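Local coordinates for VWFA domain-containing protein (Alicyclobacillus acidocaldarius subsp. acidocaldarius, PDB 3RAG) that is of unknown function but, as a von Willebrand factor type A domain protein with a bound sodium ion, probably takes part in metal-dependent binding, at residues H35-V47 against I63-P76. Sequence-based numbering, arbitrary orientation.
Sequences HRHGIVVNVIGIV and IADAGGGMCRIVQP
Val-43 N donates to Met-70 O at 2.9 Å, and Val-43 O accepts from Arg-72 N. The ladder continues through Gly-45, whose N bonds to Arg-72 O and whose O accepts Val-74 N. Val-47 N closes it on Val-74 O at 2.8 Å. Val-41, Val-43 and Gly-45 thus bond to 63-76, while Val-40, Asn-42 and Ile-44 bond to strand 10-17 on the opposite edge. Before the ladder, Val-41 N donates to O of Gly-67, the first residue past the end of helix 58-66. Gly-68, with positive phi, is the C-prime residue of a Schellman motif ending helix 58-66. Gly-69 N returns to Ala-64 O at 2.8 Å.

His-35 carries its ring beside this turn. With CG anti to the backbone N (chi1 -164°), ND1 donates to Ile-39 O at 2.9 Å, in the ring plane. One ring face takes a CH-pi contact from Gly-68 CA, 3.9 Å from the centroid. A leucine here would probably leave Ile-39 O without this donor and Gly-68 CA without its aromatic face.

Val-43 CG2 meets Ile-63 CG2 at 3.5 Å, the side chains crossing at about a right angle. On the other face, Ile-44 CG2 touches Val-74 CG2.

Strand 40-46, helix 58-66 and edge strand 71-74 form a parallel beta-alpha-beta unit of the Rossmann-like von Willebrand factor A fold.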
# COMPACT_ATOMS: atom_id res chain seq x y z
N HIS A 35 -5.83 -8.02 5.87
CA HIS A 35 -5.64 -9.06 4.87
C HIS A 35 -6.82 -10.03 4.77
O HIS A 35 -7.06 -10.59 3.71
CB HIS A 35 -4.32 -9.81 5.09
CG HIS A 35 -3.87 -10.62 3.91
ND1 HIS A 35 -3.71 -10.08 2.66
CD2 HIS A 35 -3.58 -11.94 3.80
CE1 HIS A 35 -3.32 -11.03 1.82
NE2 HIS A 35 -3.23 -12.16 2.49
N ARG A 36 -7.56 -10.22 5.86
CA ARG A 36 -8.75 -11.07 5.80
C ARG A 36 -9.77 -10.51 4.80
O ARG A 36 -10.61 -11.24 4.28
CB ARG A 36 -9.39 -11.23 7.18
CG ARG A 36 -8.59 -12.02 8.19
CD ARG A 36 -9.47 -12.48 9.34
NE ARG A 36 -8.93 -12.09 10.65
CZ ARG A 36 -9.31 -11.01 11.32
NH1 ARG A 36 -10.23 -10.19 10.83
NH2 ARG A 36 -8.75 -10.74 12.50
N HIS A 37 -9.68 -9.21 4.53
CA HIS A 37 -10.58 -8.57 3.56
C HIS A 37 -10.00 -8.54 2.17
O HIS A 37 -10.58 -7.94 1.27
CB HIS A 37 -10.91 -7.14 3.98
CG HIS A 37 -11.68 -7.05 5.26
ND1 HIS A 37 -13.05 -7.24 5.31
CD2 HIS A 37 -11.28 -6.81 6.53
CE1 HIS A 37 -13.46 -7.12 6.56
NE2 HIS A 37 -12.41 -6.86 7.32
N GLY A 38 -8.84 -9.17 1.99
CA GLY A 38 -8.18 -9.16 0.70
C GLY A 38 -7.25 -7.96 0.47
O GLY A 38 -6.60 -7.86 -0.57
N ILE A 39 -7.14 -7.09 1.46
CA ILE A 39 -6.23 -5.95 1.35
C ILE A 39 -4.80 -6.44 1.51
O ILE A 39 -4.53 -7.27 2.37
CB ILE A 39 -6.55 -4.92 2.45
CG1 ILE A 39 -7.97 -4.40 2.25
CG2 ILE A 39 -5.53 -3.75 2.46
CD1 ILE A 39 -8.58 -3.73 3.49
N VAL A 40 -3.88 -5.92 0.70
CA VAL A 40 -2.47 -6.29 0.84
C VAL A 40 -1.77 -5.11 1.49
O VAL A 40 -2.00 -3.96 1.08
CB VAL A 40 -1.83 -6.59 -0.54
CG1 VAL A 40 -0.29 -6.53 -0.43
CG2 VAL A 40 -2.31 -7.97 -1.06
N VAL A 41 -0.94 -5.37 2.51
CA VAL A 41 -0.24 -4.29 3.21
C VAL A 41 1.25 -4.40 2.88
O VAL A 41 1.87 -5.44 3.14
CB VAL A 41 -0.43 -4.36 4.75
CG1 VAL A 41 0.21 -3.14 5.45
CG2 VAL A 41 -1.92 -4.43 5.09
N ASN A 42 1.79 -3.33 2.29
CA ASN A 42 3.22 -3.24 1.96
C ASN A 42 3.88 -2.22 2.89
O ASN A 42 3.22 -1.28 3.35
CB ASN A 42 3.38 -2.74 0.52
CG ASN A 42 2.91 -3.75 -0.52
OD1 ASN A 42 2.32 -3.39 -1.57
ND2 ASN A 42 3.15 -4.99 -0.25
N VAL A 43 5.16 -2.42 3.20
CA VAL A 43 5.85 -1.49 4.10
C VAL A 43 7.19 -1.09 3.51
O VAL A 43 8.00 -1.95 3.13
CB VAL A 43 6.11 -2.13 5.48
CG1 VAL A 43 6.71 -1.07 6.45
CG2 VAL A 43 4.81 -2.74 6.05
N ILE A 44 7.43 0.21 3.46
CA ILE A 44 8.77 0.71 3.16
C ILE A 44 9.37 1.28 4.43
O ILE A 44 8.83 2.22 5.03
CB ILE A 44 8.72 1.82 2.08
CG1 ILE A 44 8.27 1.22 0.74
CG2 ILE A 44 10.07 2.52 1.97
CD1 ILE A 44 8.02 2.27 -0.38
N GLY A 45 10.51 0.72 4.83
CA GLY A 45 11.27 1.26 5.96
C GLY A 45 12.37 2.15 5.38
O GLY A 45 12.92 1.86 4.32
N ILE A 46 12.67 3.25 6.05
CA ILE A 46 13.64 4.21 5.52
C ILE A 46 14.96 4.11 6.26
O ILE A 46 15.01 4.17 7.49
CB ILE A 46 13.10 5.66 5.63
CG1 ILE A 46 11.73 5.80 4.94
CG2 ILE A 46 14.11 6.64 5.02
CD1 ILE A 46 11.05 7.17 5.22
N VAL A 47 16.05 3.95 5.51
CA VAL A 47 17.39 4.05 6.08
C VAL A 47 17.75 5.55 6.26
O VAL A 47 17.87 6.28 5.27
CB VAL A 47 18.44 3.43 5.15
CG1 VAL A 47 19.86 3.53 5.77
CG2 VAL A 47 18.08 1.97 4.79
N ILE A 63 4.69 -7.00 9.73
CA ILE A 63 3.49 -6.36 9.19
C ILE A 63 3.27 -6.80 7.75
O ILE A 63 2.17 -7.18 7.36
CB ILE A 63 3.62 -4.80 9.21
CG1 ILE A 63 3.53 -4.29 10.66
CG2 ILE A 63 2.54 -4.13 8.33
CD1 ILE A 63 3.92 -2.78 10.77
N ALA A 64 4.33 -6.76 6.94
CA ALA A 64 4.17 -7.17 5.55
C ALA A 64 3.80 -8.66 5.44
O ALA A 64 2.94 -9.04 4.65
CB ALA A 64 5.43 -6.83 4.76
N ASP A 65 4.41 -9.48 6.28
CA ASP A 65 4.10 -10.90 6.27
C ASP A 65 2.62 -11.12 6.57
O ASP A 65 1.91 -11.80 5.83
CB ASP A 65 4.96 -11.63 7.30
CG ASP A 65 4.70 -13.13 7.32
OD1 ASP A 65 4.83 -13.75 6.26
OD2 ASP A 65 4.33 -13.67 8.39
N ALA A 66 2.15 -10.52 7.66
CA ALA A 66 0.75 -10.70 8.06
C ALA A 66 -0.24 -10.05 7.10
O ALA A 66 -1.39 -10.50 6.98
CB ALA A 66 0.53 -10.15 9.46
N GLY A 67 0.19 -8.98 6.43
CA GLY A 67 -0.67 -8.29 5.49
C GLY A 67 -0.56 -8.80 4.06
O GLY A 67 -1.11 -8.20 3.14
N GLY A 68 0.17 -9.91 3.89
CA GLY A 68 0.28 -10.55 2.59
C GLY A 68 1.05 -9.73 1.56
O GLY A 68 0.88 -9.92 0.36
N GLY A 69 1.91 -8.83 2.03
CA GLY A 69 2.62 -7.94 1.13
C GLY A 69 4.14 -8.03 1.24
O GLY A 69 4.70 -9.07 1.62
N MSE A 70 4.82 -6.94 0.88
CA MSE A 70 6.28 -6.92 0.80
C MSE A 70 6.83 -5.88 1.74
O MSE A 70 6.17 -4.87 2.00
CB MSE A 70 6.72 -6.54 -0.64
CG MSE A 70 6.57 -7.65 -1.68
SE MSE A 70 7.08 -7.12 -3.35
CE MSE A 70 8.19 -5.83 -3.02
N CYS A 71 8.04 -6.11 2.23
CA CYS A 71 8.77 -5.10 2.99
C CYS A 71 10.09 -4.82 2.28
O CYS A 71 10.83 -5.76 1.94
CB CYS A 71 9.05 -5.58 4.43
SG CYS A 71 10.12 -4.45 5.36
N ARG A 72 10.38 -3.55 2.06
CA ARG A 72 11.69 -3.16 1.54
C ARG A 72 12.21 -2.03 2.41
O ARG A 72 11.43 -1.26 2.96
CB ARG A 72 11.58 -2.70 0.07
CG ARG A 72 11.25 -3.83 -0.90
CD ARG A 72 12.36 -4.89 -0.94
NE ARG A 72 12.03 -5.95 -1.91
CZ ARG A 72 11.39 -7.08 -1.62
NH1 ARG A 72 11.15 -7.98 -2.57
NH2 ARG A 72 10.99 -7.33 -0.38
N ILE A 73 13.53 -1.95 2.52
CA ILE A 73 14.20 -0.99 3.40
C ILE A 73 15.18 -0.20 2.53
O ILE A 73 16.08 -0.77 1.94
CB ILE A 73 14.90 -1.73 4.55
CG1 ILE A 73 13.85 -2.46 5.40
CG2 ILE A 73 15.71 -0.75 5.41
CD1 ILE A 73 14.45 -3.48 6.40
N VAL A 74 14.97 1.11 2.41
CA VAL A 74 15.70 1.84 1.36
C VAL A 74 16.10 3.23 1.82
O VAL A 74 15.52 3.76 2.75
CB VAL A 74 14.88 1.96 0.03
CG1 VAL A 74 14.54 0.56 -0.53
CG2 VAL A 74 13.59 2.77 0.22
N GLN A 75 17.10 3.80 1.16
CA GLN A 75 17.42 5.20 1.42
C GLN A 75 16.34 6.12 0.84
O GLN A 75 15.59 5.71 -0.05
CB GLN A 75 18.78 5.53 0.83
CG GLN A 75 19.89 4.74 1.49
CD GLN A 75 21.24 4.93 0.84
OE1 GLN A 75 21.35 5.01 -0.39
NE2 GLN A 75 22.28 5.02 1.66
N PRO A 76 16.25 7.35 1.36
CA PRO A 76 15.19 8.29 0.95
C PRO A 76 15.14 8.48 -0.56
O PRO A 76 14.05 8.49 -1.11
CB PRO A 76 15.59 9.59 1.67
CG PRO A 76 16.27 9.10 2.92
CD PRO A 76 17.05 7.89 2.48